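Local atomic coordinates of nucleoporin-like protein RIP (Homo sapiens, PDB entry 2OLM), a protein that carries a zinc-binding Arf-GAP domain, is required for vesicle docking or fusion in acrosome biogenesis and helps HIV-1 Rev move its RNAs from the nuclear periphery to the cytoplasm. Residues Lys27-Asp32 / Ile91-Phe96; Ser101-Phe106 / Lys113-Glu118; Leu13-Asp18 / Gln75-Leu80; Arg63-Ser66 / Thr71-Gln74. All coordinates share one frame; numbering follows the deposited sequence.

Contact 1: residues Lys27-Asp32 / Ile91-Phe96. With ZN (zinc ion), chain B.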
loop_
_atom_site.group_PDB
_atom_site.type_symbol
_atom_site.label_atom_id
_atom_site.label_comp_id
_atom_site.label_asym_id
_atom_site.label_seq_id
_atom_site.Cartn_x
_atom_site.Cartn_y
_atom_site.Cartn_z
ATOM N N LYS A 27 -2.838 -2.671 -15.728
ATOM C CA LYS A 27 -2.348 -3.777 -16.510
ATOM C C LYS A 27 -0.873 -3.537 -16.790
ATOM O O LYS A 27 -0.451 -2.394 -16.986
ATOM C CB LYS A 27 -3.104 -3.875 -17.846
ATOM C CG LYS A 27 -4.569 -4.233 -17.675
ATOM C CD LYS A 27 -4.732 -5.636 -17.198
ATOM N N CYS A 28 -0.118 -4.635 -16.788
ATOM C CA CYS A 28 1.338 -4.625 -17.130
ATOM C C CYS A 28 1.535 -3.850 -18.425
ATOM O O CYS A 28 0.900 -4.144 -19.425
ATOM C CB CYS A 28 1.846 -6.033 -17.302
ATOM S SG CYS A 28 3.534 -6.068 -17.796
ATOM N N PHE A 29 2.479 -2.897 -18.439
ATOM C CA PHE A 29 2.774 -2.106 -19.641
ATOM C C PHE A 29 3.305 -2.956 -20.787
ATOM O O PHE A 29 3.153 -2.577 -21.941
ATOM C CB PHE A 29 3.782 -1.036 -19.319
ATOM C CG PHE A 29 4.071 -0.153 -20.471
ATOM C CD1 PHE A 29 3.067 0.538 -21.088
ATOM C CD2 PHE A 29 5.375 -0.022 -20.944
ATOM C CE1 PHE A 29 3.316 1.298 -22.222
ATOM C CE2 PHE A 29 5.634 0.776 -22.054
ATOM C CZ PHE A 29 4.611 1.438 -22.672
ATOM N N ASP A 30 3.979 -4.055 -20.509
ATOM C CA ASP A 30 4.614 -4.835 -21.535
ATOM C C ASP A 30 3.795 -5.973 -22.103
ATOM O O ASP A 30 3.814 -6.204 -23.320
ATOM C CB ASP A 30 6.028 -5.307 -21.087
ATOM C CG ASP A 30 6.970 -4.138 -20.916
ATOM O OD1 ASP A 30 7.057 -3.307 -21.883
ATOM O OD2 ASP A 30 7.589 -4.021 -19.839
ATOM N N CYS A 31 3.084 -6.698 -21.253
ATOM C CA CYS A 31 2.221 -7.785 -21.753
ATOM C C CYS A 31 0.728 -7.507 -21.751
ATOM O O CYS A 31 -0.011 -8.243 -22.446
ATOM C CB CYS A 31 2.502 -9.098 -21.014
ATOM S SG CYS A 31 1.907 -9.168 -19.303
ATOM N N ASP A 32 0.269 -6.529 -20.976
ATOM C CA ASP A 32 -1.160 -6.196 -20.879
ATOM C C ASP A 32 -2.003 -7.375 -20.411
ATOM O O ASP A 32 -3.223 -7.368 -20.627
ATOM C CB ASP A 32 -1.681 -5.681 -22.241
ATOM C CG ASP A 32 -2.985 -4.928 -22.121
ATOM O OD1 ASP A 32 -3.078 -4.058 -21.267
ATOM O OD2 ASP A 32 -3.932 -5.226 -22.906
ATOM N N ILE A 91 4.925 6.973 -26.035
ATOM C CA ILE A 91 6.342 6.989 -26.429
ATOM C C ILE A 91 6.720 5.638 -27.039
ATOM O O ILE A 91 6.900 5.506 -28.249
ATOM C CB ILE A 91 7.251 7.329 -25.205
ATOM C CG1 ILE A 91 6.912 8.739 -24.714
ATOM C CG2 ILE A 91 8.741 7.169 -25.570
ATOM C CD1 ILE A 91 7.429 9.036 -23.278
ATOM N N TRP A 92 6.777 4.627 -26.200
ATOM C CA TRP A 92 7.319 3.328 -26.595
ATOM C C TRP A 92 6.394 2.516 -27.523
ATOM O O TRP A 92 6.850 1.619 -28.240
ATOM C CB TRP A 92 7.673 2.510 -25.323
ATOM C CG TRP A 92 8.623 3.237 -24.466
ATOM C CD1 TRP A 92 8.330 3.919 -23.316
ATOM C CD2 TRP A 92 10.021 3.434 -24.707
ATOM N NE1 TRP A 92 9.463 4.548 -22.833
ATOM C CE2 TRP A 92 10.508 4.249 -23.669
ATOM C CE3 TRP A 92 10.908 2.988 -25.697
ATOM C CZ2 TRP A 92 11.856 4.664 -23.611
ATOM C CZ3 TRP A 92 12.241 3.352 -25.621
ATOM C CH2 TRP A 92 12.696 4.201 -24.583
ATOM N N LEU A 93 5.096 2.824 -27.460
ATOM C CA LEU A 93 4.105 2.180 -28.287
ATOM C C LEU A 93 3.352 3.250 -29.104
ATOM O O LEU A 93 2.221 3.002 -29.544
ATOM C CB LEU A 93 3.094 1.373 -27.443
ATOM C CG LEU A 93 3.687 0.238 -26.638
ATOM C CD1 LEU A 93 2.636 -0.311 -25.690
ATOM C CD2 LEU A 93 4.282 -0.838 -27.545
ATOM N N GLY A 94 3.960 4.400 -29.360
ATOM C CA GLY A 94 3.247 5.473 -30.071
ATOM C C GLY A 94 2.821 5.083 -31.457
ATOM O O GLY A 94 1.806 5.612 -31.967
ATOM N N LEU A 95 3.528 4.166 -32.098
ATOM C CA LEU A 95 3.197 3.686 -33.480
ATOM C C LEU A 95 2.545 2.307 -33.496
ATOM O O LEU A 95 2.215 1.788 -34.559
ATOM C CB LEU A 95 4.457 3.716 -34.387
ATOM C CG LEU A 95 5.195 5.035 -34.392
ATOM C CD1 LEU A 95 6.440 4.944 -35.309
ATOM C CD2 LEU A 95 4.262 6.209 -34.797
ATOM N N PHE A 96 2.409 1.687 -32.336
ATOM C CA PHE A 96 1.856 0.324 -32.183
ATOM C C PHE A 96 0.343 0.332 -32.346
ATOM O O PHE A 96 -0.332 1.182 -31.799
ATOM C CB PHE A 96 2.266 -0.189 -30.794
ATOM C CG PHE A 96 1.984 -1.626 -30.506
ATOM C CD1 PHE A 96 2.953 -2.594 -30.644
ATOM C CD2 PHE A 96 0.747 -2.012 -30.031
ATOM C CE1 PHE A 96 2.680 -3.961 -30.320
ATOM C CE2 PHE A 96 0.472 -3.325 -29.741
ATOM C CZ PHE A 96 1.431 -4.296 -29.868
HETATM ZN ZN ZN B . 3.716 -8.444 -18.089
#
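Phe29 and Leu93 are the residues whose backbones come nearest, yet their CA atoms are 9.7 Å apart, so side chains alone bridge from the zinc knuckle to the end of helix 84-92. The Phe29 ring does most of the reaching. With CG anti to the backbone N (chi1 -177°), it extends from the knuckle until CE1 lies 3.9 Å from Leu93 CD1. The two side chains approach from opposite directions, and the leucine methyl meets the CE1-CZ side of the ring obliquely. Trp92 contributes its CB, which sits at the ring edge near the ring plane, 4.2 Å from Phe29 CZ. Leu93 is the first residue to leave helical geometry, and from it a type I turn runs to Phe96.

The loop that carries Phe29 also binds the metal. Cys28 SG and Cys31 SG bind zinc at 2.4 and 2.3 Å, and Cys48 and Cys51 complete the C4 site of the Arf-GAP zinc finger. The backbone N of Cys31 points almost straight at Cys28 SG (3.5 Å, 174°), while the N-H of Asp30 makes a weak bond to the same sulfur. Lys119 adds a cation-pi contact to Phe29. Across the contact itself the chemistry is purely apolar. In the loop, the N-H groups folded round Cys28 SG would be expected to temper the negative charge of the thiolate, and metal bonds and N-H···S bonds together hold the turn from which Phe29 projects.

Contact 2: residues Ser101-Phe106 / Lys113-Glu118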
loop_
_atom_site.group_PDB
_atom_site.type_symbol
_atom_site.label_atom_id
_atom_site.label_comp_id
_atom_site.label_asym_id
_atom_site.label_seq_id
_atom_site.Cartn_x
_atom_site.Cartn_y
_atom_site.Cartn_z
ATOM N N SER A 101 -0.414 -5.170 -34.254
ATOM C CA SER A 101 1.028 -5.094 -34.199
ATOM C C SER A 101 1.639 -6.346 -33.588
ATOM O O SER A 101 0.959 -7.057 -32.848
ATOM C CB SER A 101 1.481 -3.864 -33.478
ATOM O OG SER A 101 1.373 -2.710 -34.299
ATOM N N ALA A 102 2.912 -6.575 -33.897
ATOM C CA ALA A 102 3.578 -7.850 -33.641
ATOM C C ALA A 102 3.812 -7.990 -32.172
ATOM O O ALA A 102 4.530 -7.167 -31.588
ATOM C CB ALA A 102 4.903 -7.899 -34.393
ATOM N N ILE A 103 3.223 -9.021 -31.557
ATOM C CA ILE A 103 3.480 -9.365 -30.139
ATOM C C ILE A 103 3.920 -10.815 -30.006
ATOM O O ILE A 103 3.591 -11.663 -30.845
ATOM C CB ILE A 103 2.280 -9.082 -29.233
ATOM C CG1 ILE A 103 1.028 -9.835 -29.703
ATOM C CG2 ILE A 103 2.065 -7.610 -29.178
ATOM C CD1 ILE A 103 0.044 -10.035 -28.652
ATOM N N PRO A 104 4.691 -11.102 -28.976
ATOM C CA PRO A 104 5.145 -12.472 -28.771
ATOM C C PRO A 104 4.099 -13.315 -28.046
ATOM O O PRO A 104 3.147 -12.795 -27.473
ATOM C CB PRO A 104 6.356 -12.283 -27.851
ATOM C CG PRO A 104 5.986 -11.112 -27.047
ATOM C CD PRO A 104 5.217 -10.190 -27.950
ATOM N N ASP A 105 4.334 -14.624 -28.066
ATOM C CA ASP A 105 3.737 -15.521 -27.116
ATOM C C ASP A 105 4.467 -15.218 -25.818
ATOM O O ASP A 105 5.685 -15.517 -25.694
ATOM C CB ASP A 105 3.958 -16.983 -27.544
ATOM C CG ASP A 105 3.475 -17.997 -26.506
ATOM O OD1 ASP A 105 2.900 -17.632 -25.457
ATOM O OD2 ASP A 105 3.686 -19.203 -26.759
ATOM N N PHE A 106 3.746 -14.632 -24.884
ATOM C CA PHE A 106 4.355 -14.256 -23.617
ATOM C C PHE A 106 4.725 -15.450 -22.713
ATOM O O PHE A 106 5.399 -15.269 -21.699
ATOM C CB PHE A 106 3.496 -13.226 -22.907
ATOM C CG PHE A 106 3.606 -11.828 -23.527
ATOM C CD1 PHE A 106 4.692 -11.003 -23.215
ATOM C CD2 PHE A 106 2.647 -11.363 -24.437
ATOM C CE1 PHE A 106 4.814 -9.733 -23.791
ATOM C CE2 PHE A 106 2.766 -10.075 -25.012
ATOM C CZ PHE A 106 3.867 -9.282 -24.685
ATOM N N LYS A 113 11.953 -11.596 -24.824
ATOM C CA LYS A 113 13.209 -10.836 -24.961
ATOM C C LYS A 113 13.317 -10.074 -26.276
ATOM O O LYS A 113 13.631 -8.859 -26.270
ATOM C CB LYS A 113 14.445 -11.735 -24.785
ATOM C CG LYS A 113 15.773 -10.938 -24.893
ATOM C CD LYS A 113 16.966 -11.753 -24.442
ATOM C CE LYS A 113 18.197 -10.865 -24.352
ATOM N NZ LYS A 113 18.807 -10.684 -25.669
ATOM N N GLU A 114 13.104 -10.765 -27.396
ATOM C CA GLU A 114 13.243 -10.187 -28.723
ATOM C C GLU A 114 12.252 -9.025 -28.867
ATOM O O GLU A 114 12.588 -7.987 -29.426
ATOM C CB GLU A 114 12.964 -11.246 -29.817
ATOM N N PHE A 115 11.047 -9.218 -28.338
ATOM C CA PHE A 115 10.003 -8.173 -28.366
ATOM C C PHE A 115 10.400 -6.937 -27.560
ATOM O O PHE A 115 10.307 -5.812 -28.041
ATOM C CB PHE A 115 8.692 -8.728 -27.867
ATOM C CG PHE A 115 7.628 -7.659 -27.647
ATOM C CD1 PHE A 115 7.020 -7.018 -28.720
ATOM C CD2 PHE A 115 7.233 -7.309 -26.382
ATOM C CE1 PHE A 115 6.049 -6.063 -28.508
ATOM C CE2 PHE A 115 6.273 -6.327 -26.177
ATOM C CZ PHE A 115 5.680 -5.712 -27.260
ATOM N N LEU A 116 10.895 -7.137 -26.349
ATOM C CA LEU A 116 11.342 -6.038 -25.511
ATOM C C LEU A 116 12.548 -5.314 -26.146
ATOM O O LEU A 116 12.658 -4.091 -26.064
ATOM C CB LEU A 116 11.671 -6.520 -24.105
ATOM C CG LEU A 116 10.535 -7.111 -23.320
ATOM C CD1 LEU A 116 11.104 -7.707 -21.998
ATOM C CD2 LEU A 116 9.481 -6.142 -23.032
ATOM N N GLN A 117 13.440 -6.049 -26.804
ATOM C CA GLN A 117 14.504 -5.415 -27.597
ATOM C C GLN A 117 13.953 -4.527 -28.703
ATOM O O GLN A 117 14.435 -3.416 -28.907
ATOM C CB GLN A 117 15.488 -6.427 -28.154
ATOM C CG GLN A 117 16.335 -7.060 -27.081
ATOM C CD GLN A 117 17.328 -8.074 -27.601
ATOM O OE1 GLN A 117 18.265 -8.419 -26.881
ATOM N NE2 GLN A 117 17.138 -8.561 -28.820
ATOM N N GLU A 118 12.953 -5.041 -29.424
ATOM C CA GLU A 118 12.349 -4.227 -30.485
ATOM C C GLU A 118 11.681 -3.008 -29.915
ATOM O O GLU A 118 11.761 -1.936 -30.494
ATOM C CB GLU A 118 11.399 -5.068 -31.334
ATOM C CG GLU A 118 12.176 -5.953 -32.299
ATOM C CD GLU A 118 11.341 -6.554 -33.374
ATOM O OE1 GLU A 118 10.090 -6.547 -33.243
ATOM O OE2 GLU A 118 11.974 -7.085 -34.315
#
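Phe115 meets Pro104 from its very first side-chain carbon: CB lies 3.7 Å from Pro104 CG, and CG is closer still to Pro104 CD, at 3.5 Å. The proline rests over one face of the phenylalanine, in a CH-pi contact with CD 3.8 Å from the ring centroid and 24° off the normal, displaced toward the CG end. Having CG anti to the backbone N (chi1 170°) sends the ring out from helix 109-121 toward the loop that leads into that same helix. In this part of the Arf-GAP domain residues 101-106 run as an extended, irregular segment past the helix, and the ring packs between the two. Further along it, CD1 and CE1 pass the backbone of Ala102, whose O is 3.6 Å from Phe115 CE1, and the methyl CG2 of Ile103 also lies near CE1. On the other flank CD2 meets Pro104 CD at 3.9 Å, and CE2 meets Phe106 CZ at 4.1 Å, in an offset edge-to-face pair with the edge of Phe106 turned toward the face of Phe115 (planes at 86°). Pro104 serves both rings, since its CG also lies over the rim of one face of Phe106. Beyond the segments, Trp125 meets the Phe115 ring, and Phe106 packs on the zinc ligand Cys31.

Contact 3: residues Leu13-Asp18 / Gln75-Leu80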
loop_
_atom_site.group_PDB
_atom_site.type_symbol
_atom_site.label_atom_id
_atom_site.label_comp_id
_atom_site.label_asym_id
_atom_site.label_seq_id
_atom_site.Cartn_x
_atom_site.Cartn_y
_atom_site.Cartn_z
ATOM N N LEU A 13 3.375 5.967 -0.252
ATOM C CA LEU A 13 2.522 4.829 -0.566
ATOM C C LEU A 13 1.128 5.312 -0.976
ATOM O O LEU A 13 0.495 4.748 -1.867
ATOM C CB LEU A 13 2.417 3.887 0.628
ATOM C CG LEU A 13 3.693 3.118 0.966
ATOM C CD1 LEU A 13 3.450 2.250 2.204
ATOM C CD2 LEU A 13 4.111 2.252 -0.234
ATOM N N LYS A 14 0.630 6.373 -0.345
ATOM C CA LYS A 14 -0.653 6.935 -0.785
ATOM C C LYS A 14 -0.555 7.426 -2.256
ATOM O O LYS A 14 -1.428 7.135 -3.107
ATOM C CB LYS A 14 -1.075 8.063 0.165
ATOM C CG LYS A 14 -2.396 8.722 -0.240
ATOM C CD LYS A 14 -2.766 9.959 0.613
ATOM C CE LYS A 14 -4.000 10.661 0.016
ATOM N NZ LYS A 14 -4.310 12.032 0.610
ATOM N N MET A 15 0.541 8.131 -2.537
ATOM C CA MET A 15 0.803 8.625 -3.904
ATOM C C MET A 15 0.939 7.469 -4.900
ATOM O O MET A 15 0.406 7.523 -5.991
ATOM C CB MET A 15 2.069 9.487 -3.907
ATOM C CG MET A 15 1.926 10.785 -3.181
ATOM S SD MET A 15 3.509 11.570 -2.738
ATOM C CE MET A 15 3.901 12.510 -4.229
ATOM N N LEU A 16 1.611 6.420 -4.491
ATOM C CA LEU A 16 1.777 5.215 -5.297
ATOM C C LEU A 16 0.443 4.557 -5.632
ATOM O O LEU A 16 0.156 4.180 -6.783
ATOM C CB LEU A 16 2.707 4.246 -4.548
ATOM C CG LEU A 16 3.039 2.951 -5.242
ATOM C CD1 LEU A 16 3.784 3.240 -6.563
ATOM C CD2 LEU A 16 3.893 2.091 -4.300
ATOM N N ARG A 17 -0.416 4.436 -4.625
ATOM C CA ARG A 17 -1.723 3.803 -4.834
ATOM C C ARG A 17 -2.722 4.675 -5.617
ATOM O O ARG A 17 -3.630 4.144 -6.273
ATOM C CB ARG A 17 -2.281 3.376 -3.488
ATOM C CG ARG A 17 -1.451 2.301 -2.803
ATOM C CD ARG A 17 -1.454 0.971 -3.552
ATOM N NE ARG A 17 -0.517 0.029 -2.954
ATOM C CZ ARG A 17 -0.152 -1.108 -3.534
ATOM N NH1 ARG A 17 -0.659 -1.426 -4.695
ATOM N NH2 ARG A 17 0.697 -1.913 -2.957
ATOM N N ASP A 18 -2.537 5.991 -5.576
ATOM C CA ASP A 18 -3.215 6.878 -6.504
ATOM C C ASP A 18 -2.851 6.463 -7.939
ATOM O O ASP A 18 -3.721 6.352 -8.798
ATOM C CB ASP A 18 -2.870 8.334 -6.230
ATOM C CG ASP A 18 -3.620 9.302 -7.138
ATOM O OD1 ASP A 18 -4.793 9.633 -6.836
ATOM O OD2 ASP A 18 -3.018 9.726 -8.163
ATOM N N GLN A 75 11.760 11.489 -5.070
ATOM C CA GLN A 75 12.214 11.626 -6.475
ATOM C C GLN A 75 11.607 10.525 -7.367
ATOM O O GLN A 75 11.101 10.767 -8.467
ATOM C CB GLN A 75 13.749 11.571 -6.525
ATOM C CG GLN A 75 14.452 12.848 -6.120
ATOM C CD GLN A 75 15.945 12.611 -5.987
ATOM O OE1 GLN A 75 16.733 13.097 -6.816
ATOM N NE2 GLN A 75 16.345 11.840 -4.983
ATOM N N GLU A 76 11.645 9.305 -6.894
ATOM C CA GLU A 76 11.079 8.229 -7.677
ATOM C C GLU A 76 9.567 8.357 -7.875
ATOM O O GLU A 76 9.045 8.170 -8.984
ATOM C CB GLU A 76 11.425 6.897 -7.044
ATOM C CG GLU A 76 12.886 6.546 -7.149
ATOM C CD GLU A 76 13.281 5.351 -6.373
ATOM O OE1 GLU A 76 12.768 5.131 -5.257
ATOM O OE2 GLU A 76 14.138 4.603 -6.861
ATOM N N ILE A 77 8.841 8.660 -6.792
ATOM C CA ILE A 77 7.399 8.842 -6.865
ATOM C C ILE A 77 7.037 9.952 -7.859
ATOM O O ILE A 77 6.176 9.787 -8.703
ATOM C CB ILE A 77 6.823 9.134 -5.473
ATOM C CG1 ILE A 77 6.981 7.897 -4.575
ATOM C CG2 ILE A 77 5.369 9.652 -5.599
ATOM C CD1 ILE A 77 6.134 6.680 -4.973
ATOM N N GLU A 78 7.759 11.064 -7.806
ATOM C CA GLU A 78 7.478 12.158 -8.740
ATOM C C GLU A 78 7.794 11.806 -10.187
ATOM O O GLU A 78 7.057 12.186 -11.095
ATOM C CB GLU A 78 8.203 13.420 -8.336
ATOM C CG GLU A 78 7.665 13.982 -7.007
ATOM C CD GLU A 78 8.284 15.252 -6.559
ATOM O OE1 GLU A 78 9.220 15.743 -7.206
ATOM O OE2 GLU A 78 7.831 15.764 -5.532
ATOM N N PHE A 79 8.859 11.043 -10.404
ATOM C CA PHE A 79 9.130 10.553 -11.745
ATOM C C PHE A 79 7.974 9.716 -12.267
ATOM O O PHE A 79 7.529 9.835 -13.389
ATOM C CB PHE A 79 10.443 9.742 -11.740
ATOM C CG PHE A 79 10.799 9.183 -13.083
ATOM C CD1 PHE A 79 11.345 10.029 -14.040
ATOM C CD2 PHE A 79 10.537 7.863 -13.424
ATOM C CE1 PHE A 79 11.685 9.567 -15.297
ATOM C CE2 PHE A 79 10.874 7.406 -14.719
ATOM C CZ PHE A 79 11.435 8.293 -15.636
ATOM N N LEU A 80 7.483 8.814 -11.434
ATOM C CA LEU A 80 6.373 7.965 -11.815
ATOM C C LEU A 80 5.097 8.766 -12.103
ATOM O O LEU A 80 4.351 8.437 -12.997
ATOM C CB LEU A 80 6.108 6.929 -10.722
ATOM C CG LEU A 80 7.149 5.833 -10.586
ATOM C CD1 LEU A 80 6.981 5.017 -9.290
ATOM C CD2 LEU A 80 7.169 4.911 -11.797
#
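Met15 and Leu16, on the long N-terminal helix 3-20 of the Arf-GAP domain, both pack against Ile77 of helix 74-82. This is helix-on-helix packing, with Leu16 and Ile77 the nearest residues in the backbone, their CA atoms 6.9 Å apart.

All the contacts across the two segments are apolar. Ile77 divides its branches between two neighbours: CG2 goes to Met15, and CD1, at the end of the other branch, reaches Leu16 CB at 4.2 Å. Toward Met15 the CG2 methyl, anti to its own backbone N, touches the side chain at its base and at its sulfur, lying 3.7 Å from Met15 CB and 3.9 Å from Met15 SD. Leu16 and Ile77 both continue onto Phe72, in the loop before helix 74-82, while Met19 of helix 3-20 packs on Ile77 and Leu80.

Polar interactions lie round the outside of this apolar seam. Glu78 accepts a hydrogen bond from Gln74 of its own helix. The outward side of helix 3-20 faces the second subunit, where Lys14 pairs with Asp18 of that subunit and Arg17 with its Glu10, so helix 3-20 packs both on helix 74-82 and on the second subunit.

Within the seam the methionine bends at its thioether (chi3 86°), which brings Met15 CE to 3.5 Å from Ile77 CG2, tighter than usual for two carbons.

Contact 4: residues Arg63-Ser66 / Thr71-Gln74. With SO4 (sulfate ion), chain C.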
loop_
_atom_site.group_PDB
_atom_site.type_symbol
_atom_site.label_atom_id
_atom_site.label_comp_id
_atom_site.label_asym_id
_atom_site.label_seq_id
_atom_site.Cartn_x
_atom_site.Cartn_y
_atom_site.Cartn_z
ATOM N N ARG A 63 15.592 -1.377 -14.657
ATOM C CA ARG A 63 15.616 -1.378 -13.212
ATOM C C ARG A 63 14.222 -1.520 -12.680
ATOM O O ARG A 63 13.451 -0.586 -12.719
ATOM C CB ARG A 63 16.214 -0.060 -12.730
ATOM C CG ARG A 63 16.559 -0.005 -11.267
ATOM C CD ARG A 63 17.704 -0.907 -10.878
ATOM N NE ARG A 63 18.073 -0.619 -9.492
ATOM C CZ ARG A 63 17.516 -1.163 -8.427
ATOM N NH1 ARG A 63 16.652 -2.160 -8.521
ATOM N NH2 ARG A 63 17.868 -0.752 -7.235
ATOM N N VAL A 64 13.899 -2.686 -12.139
ATOM C CA VAL A 64 12.558 -2.956 -11.605
ATOM C C VAL A 64 12.595 -3.026 -10.085
ATOM O O VAL A 64 13.522 -3.599 -9.511
ATOM C CB VAL A 64 11.958 -4.224 -12.198
ATOM C CG1 VAL A 64 11.762 -4.089 -13.741
ATOM C CG2 VAL A 64 12.822 -5.464 -11.854
ATOM N N LYS A 65 11.569 -2.461 -9.457
ATOM C CA LYS A 65 11.445 -2.397 -8.027
ATOM C C LYS A 65 10.040 -2.812 -7.628
ATOM O O LYS A 65 9.033 -2.462 -8.262
ATOM C CB LYS A 65 11.708 -0.997 -7.534
ATOM C CG LYS A 65 13.121 -0.515 -7.844
ATOM C CD LYS A 65 13.461 0.786 -7.110
ATOM C CE LYS A 65 14.868 1.191 -7.349
ATOM N NZ LYS A 65 15.301 2.241 -6.346
ATOM N N SER A 66 9.952 -3.588 -6.550
ATOM C CA SER A 66 8.675 -4.146 -6.072
ATOM C C SER A 66 7.736 -3.046 -5.610
ATOM O O SER A 66 8.124 -2.198 -4.842
ATOM C CB SER A 66 8.966 -5.071 -4.921
ATOM O OG SER A 66 7.756 -5.393 -4.227
ATOM N N THR A 71 10.935 0.877 -0.527
ATOM C CA THR A 71 10.719 2.191 0.050
ATOM C C THR A 71 11.108 3.189 -1.029
ATOM O O THR A 71 12.299 3.480 -1.222
ATOM C CB THR A 71 11.538 2.391 1.314
ATOM O OG1 THR A 71 11.212 1.353 2.245
ATOM C CG2 THR A 71 11.224 3.739 1.940
ATOM N N PHE A 72 10.116 3.634 -1.802
ATOM C CA PHE A 72 10.376 4.588 -2.892
ATOM C C PHE A 72 10.730 5.936 -2.310
ATOM O O PHE A 72 10.217 6.331 -1.260
ATOM C CB PHE A 72 9.163 4.719 -3.801
ATOM C CG PHE A 72 8.920 3.508 -4.639
ATOM C CD1 PHE A 72 9.730 3.217 -5.721
ATOM C CD2 PHE A 72 7.912 2.628 -4.331
ATOM C CE1 PHE A 72 9.503 2.090 -6.479
ATOM C CE2 PHE A 72 7.717 1.502 -5.057
ATOM C CZ PHE A 72 8.509 1.233 -6.162
ATOM N N THR A 73 11.617 6.657 -2.965
ATOM C CA THR A 73 11.925 8.033 -2.585
ATOM C C THR A 73 10.952 9.050 -3.211
ATOM O O THR A 73 10.223 8.743 -4.165
ATOM C CB THR A 73 13.317 8.417 -3.036
ATOM O OG1 THR A 73 13.347 8.440 -4.469
ATOM C CG2 THR A 73 14.344 7.410 -2.511
ATOM N N GLN A 74 10.926 10.279 -2.690
ATOM C CA GLN A 74 10.133 11.327 -3.279
ATOM C C GLN A 74 10.451 11.522 -4.750
ATOM O O GLN A 74 9.549 11.674 -5.578
ATOM C CB GLN A 74 10.366 12.625 -2.490
ATOM C CG GLN A 74 9.500 13.782 -2.924
ATOM C CD GLN A 74 8.041 13.699 -2.452
ATOM O OE1 GLN A 74 7.739 13.145 -1.371
ATOM N NE2 GLN A 74 7.130 14.260 -3.255
HETATM S S SO4 C . 15.639 -2.794 -4.898
HETATM O O1 SO4 C . 16.503 -1.611 -4.883
HETATM O O2 SO4 C . 14.269 -2.407 -4.756
HETATM O O3 SO4 C . 16.075 -3.639 -3.763
HETATM O O4 SO4 C . 15.821 -3.563 -6.167
HETATM O O HOH W 1 13.978 3.291 -3.646
#
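Phe72 and Lys65 both carry CG anti to the carbonyl carbon (chi1 -71° and -62°), and these torsions bring the phenylalanine ring to the base of the lysine and send the lysine's extended chain onward past it. Phe72 CE1 lies 3.9 Å from Lys65 CB, and CZ approaches the backbone O of Ser66 at 3.7 Å, both obliquely to the ring. That carbonyl takes a hydrogen bond from Thr70 OG1. The lysine tip reaches farther: NZ donates to a water at 3.2 Å, which donates to Thr71 O, so one water joins strand 64-66 to the loop before helix 74-82. The stronger partner of Lys65 NZ is Glu76, in a salt bridge. Thr73, just before that helix, is its N-cap.

Arg63, just before the strand, holds a sulfate, probably from the crystallisation liquor, beside the Lys65 chain through two nearly straight bonds from its edge: NH1 to O4 and NH2 to O1, both 2.9 Å. Lys65 CE lies over one guanidinium face. Phe72 also packs on Val39, between sheet and helix 3-20. The chemistry thus pairs an apolar footing with an arginine able to hold an anion, the Lys65 methylenes alongside; any wider relevance is unproven.

From the N terminus, helix 3-20 supplies the first half of contact 3, and the zinc knuckle 27-32 then opens contact 1. Strand 64-66 and the loop after it close contact 4 at short range, within the spans of both contacts 1 and 3; contact 3 closes next, at helix 74-82. Contact 1 closes later, at the end of helix 84-92, so contacts 1 and 3 cross along the chain. Contact 2 follows both as a local closure onto helix 109-121. Contacts 3 and 4 adjoin through helix 74-82 and the strand before it, while contacts 1 and 2 meet where Phe106 touches Asp30 and Cys31 and where Phe96 packs on Ser101 and Ile103. The two pairs lie on opposite sides of the chain's centre.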